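GGDEF family protein (Vibrio cholerae, PDB 5GZS) is a diguanylate cyclase, CdgH, whose periplasmic portion contains solute-binding-protein-like regions and binds arginine, probably to sense it and adjust cyclic di-GMP synthesis. Local coordinates at residues N269-E272 against T273-M277. Sequence-based numbering, arbitrary orientation.
Sequences NGQE and TWESM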
ATOM      1  N   ASN A 269     -23.166  25.074 -17.413  1.00 70.96           N
ATOM      2  CA  ASN A 269     -23.553  25.613 -18.737  1.00 73.86           C
ATOM      3  C   ASN A 269     -23.199  24.856 -20.013  1.00 80.09           C
ATOM      4  O   ASN A 269     -23.922  23.966 -20.411  1.00 81.59           O
ATOM      5  CB  ASN A 269     -23.123  27.067 -18.962  1.00 70.85           C
ATOM      6  CG  ASN A 269     -23.113  27.883 -17.705  1.00 75.14           C
ATOM      7  OD1 ASN A 269     -23.993  27.775 -16.873  1.00 81.04           O
ATOM      8  ND2 ASN A 269     -22.122  28.715 -17.571  1.00 77.11           N
ATOM      9  N   GLY A 270     -22.066  25.190 -20.626  1.00 90.76           N
ATOM     10  CA  GLY A 270     -21.329  24.395 -21.600  1.00 82.80           C
ATOM     11  C   GLY A 270     -19.808  24.394 -21.545  1.00 79.13           C
ATOM     12  O   GLY A 270     -19.156  23.355 -21.541  1.00 78.13           O
ATOM     13  N   GLN A 271     -19.221  25.574 -21.512  1.00 80.60           N
ATOM     14  CA  GLN A 271     -17.849  25.734 -21.075  1.00 80.49           C
ATOM     15  C   GLN A 271     -16.871  24.925 -21.955  1.00 93.01           C
ATOM     16  O   GLN A 271     -17.092  24.827 -23.145  1.00 82.42           O
ATOM     17  CB  GLN A 271     -17.794  25.336 -19.597  1.00 84.80           C
ATOM     18  CG  GLN A 271     -18.627  26.255 -18.742  1.00 83.34           C
ATOM     19  CD  GLN A 271     -18.115  26.415 -17.335  1.00 88.48           C
ATOM     20  OE1 GLN A 271     -18.672  25.852 -16.416  1.00 88.26           O
ATOM     21  NE2 GLN A 271     -17.074  27.207 -17.165  1.00 81.54           N
ATOM     22  N   GLU A 272     -15.823  24.306 -21.412  1.00 89.18           N
ATOM     23  CA  GLU A 272     -15.097  24.617 -20.173  1.00 86.08           C
ATOM     24  C   GLU A 272     -13.627  24.479 -20.537  1.00103.68           C
ATOM     25  O   GLU A 272     -12.788  25.258 -20.096  1.00109.17           O
ATOM     26  CB  GLU A 272     -15.517  23.740 -18.977  1.00 49.19           C
ATOM     27  CG  GLU A 272     -15.272  22.250 -19.074  1.00 81.18           C
ATOM     28  CD  GLU A 272     -15.821  21.438 -17.907  1.00 81.94           C
ATOM     29  OE1 GLU A 272     -15.156  21.364 -16.860  1.00 88.99           O
ATOM     30  OE2 GLU A 272     -16.902  20.851 -18.039  1.00 72.57           O
ATOM     31  N   THR A 273     -13.350  23.513 -21.405  1.00102.75           N
ATOM     32  CA  THR A 273     -12.049  23.272 -21.992  1.00106.18           C
ATOM     33  C   THR A 273     -11.234  24.552 -22.182  1.00108.54           C
ATOM     34  O   THR A 273     -10.001  24.537 -22.191  1.00110.85           O
ATOM     35  CB  THR A 273     -12.228  22.463 -23.291  1.00 82.55           C
ATOM     36  OG1 THR A 273     -12.434  21.095 -22.937  1.00 83.41           O
ATOM     37  CG2 THR A 273     -11.034  22.545 -24.195  1.00 83.22           C
ATOM     38  N   TRP A 274     -11.936  25.662 -22.311  1.00 98.84           N
ATOM     39  CA  TRP A 274     -11.288  26.954 -22.334  1.00 97.43           C
ATOM     40  C   TRP A 274     -11.983  27.921 -21.398  1.00 89.15           C
ATOM     41  O   TRP A 274     -11.563  29.043 -21.218  1.00 88.40           O
ATOM     42  CB  TRP A 274     -11.104  27.485 -23.777  1.00 92.84           C
ATOM     43  CG  TRP A 274     -12.311  27.824 -24.577  1.00 92.00           C
ATOM     44  CD1 TRP A 274     -13.061  28.934 -24.475  1.00 87.92           C
ATOM     45  CD2 TRP A 274     -12.853  27.076 -25.660  1.00 92.04           C
ATOM     46  NE1 TRP A 274     -14.062  28.922 -25.398  1.00 86.72           N
ATOM     47  CE2 TRP A 274     -13.951  27.787 -26.146  1.00 91.19           C
ATOM     48  CE3 TRP A 274     -12.523  25.861 -26.257  1.00 88.50           C
ATOM     49  CZ2 TRP A 274     -14.722  27.328 -27.190  1.00 95.03           C
ATOM     50  CZ3 TRP A 274     -13.275  25.410 -27.280  1.00 87.44           C
ATOM     51  CH2 TRP A 274     -14.366  26.140 -27.749  1.00 94.34           C
ATOM     52  N   GLU A 275     -13.030  27.436 -20.755  1.00 92.91           N
ATOM     53  CA  GLU A 275     -13.784  28.229 -19.818  1.00 88.16           C
ATOM     54  C   GLU A 275     -13.751  27.632 -18.407  1.00 78.18           C
ATOM     55  O   GLU A 275     -14.734  27.138 -17.890  1.00 85.29           O
ATOM     56  CB  GLU A 275     -15.195  28.381 -20.339  1.00 90.92           C
ATOM     57  CG  GLU A 275     -15.227  28.907 -21.748  1.00100.05           C
ATOM     58  CD  GLU A 275     -16.548  29.536 -22.114  1.00108.17           C
ATOM     59  OE1 GLU A 275     -17.582  28.852 -22.037  1.00109.04           O
ATOM     60  OE2 GLU A 275     -16.546  30.717 -22.501  1.00113.49           O
ATOM     61  N   SER A 276     -12.609  27.739 -17.767  1.00 70.61           N
ATOM     62  CA  SER A 276     -12.348  27.005 -16.528  1.00 57.67           C
ATOM     63  C   SER A 276     -13.318  27.294 -15.390  1.00 66.66           C
ATOM     64  O   SER A 276     -13.787  28.419 -15.175  1.00 72.05           O
ATOM     65  CB  SER A 276     -10.931  27.243 -16.054  1.00 54.64           C
ATOM     66  OG  SER A 276     -10.549  26.144 -15.259  1.00 53.74           O
HETATM   67  N   MSE A 277     -13.664  26.215 -14.704  1.00 58.81           N
HETATM   68  CA  MSE A 277     -14.605  26.277 -13.596  1.00 58.04           C
HETATM   69  C   MSE A 277     -13.888  26.759 -12.366  1.00 50.70           C
HETATM   70  O   MSE A 277     -14.503  27.295 -11.432  1.00 44.78           O
HETATM   71  CB  MSE A 277     -15.245  24.920 -13.347  1.00 59.52           C
HETATM   72  CG  MSE A 277     -16.211  24.503 -14.430  1.00 56.52           C
HETATM   73 SE   MSE A 277     -16.640  22.597 -14.411  1.00 72.76          SE
HETATM   74  CE  MSE A 277     -18.195  22.709 -15.614  1.00 47.21           C
TER
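Gln271 and Glu272 reach past the turn that follows them to meet the side chain of Met277, a selenomethionine, in an example of a short loop folding back over its own polar side chains. The selenium SE of Met277 lies 3.1 Å from OE1 of Glu272, while the terminal methyl CE is near two oxygens, 3.3 Å from OE1 of Gln271 and also 3.3 Å from OE2 of Glu272. The end of Met277 thus slants across both polar chains instead of running alongside them. Its direction is set at the first torsion (chi1 -70°), which puts CG beside the backbone N and anti to the carbonyl carbon; the extended remainder lets SE and CE reach the two polar ends.

The backbone behind these contacts is a type I beta turn from Glu272 to Glu275. The modelled separation of 2.3 Å between Glu275 N and Glu272 O is too short for the closing bond to be relied on in detail. On the Gln271 side of the turn, CB of Glu275 rests 3.8 Å from CA of Gln271.

Further out, the polar ends are tied to strand 226-230, next to the edge strand 264-266, and to the loop that follows it: Lys229 NZ donates to OE1 of Gln271, and the backbone N of Asn232 to OE1 of Glu272. The turn thus belongs to the connection from strand 264-266 to helix 277-282, within the second region resembling family 3 solute-binding proteins, whereas the residues lining the arginine pocket all belong to the first. Chemically, Lys229 holds the Gln271 amide, and the buried Glu272 carboxylate, with selenium merely as a neighbour, receives the N-H of Asn232 on one oxygen, which would be consistent with a charged group.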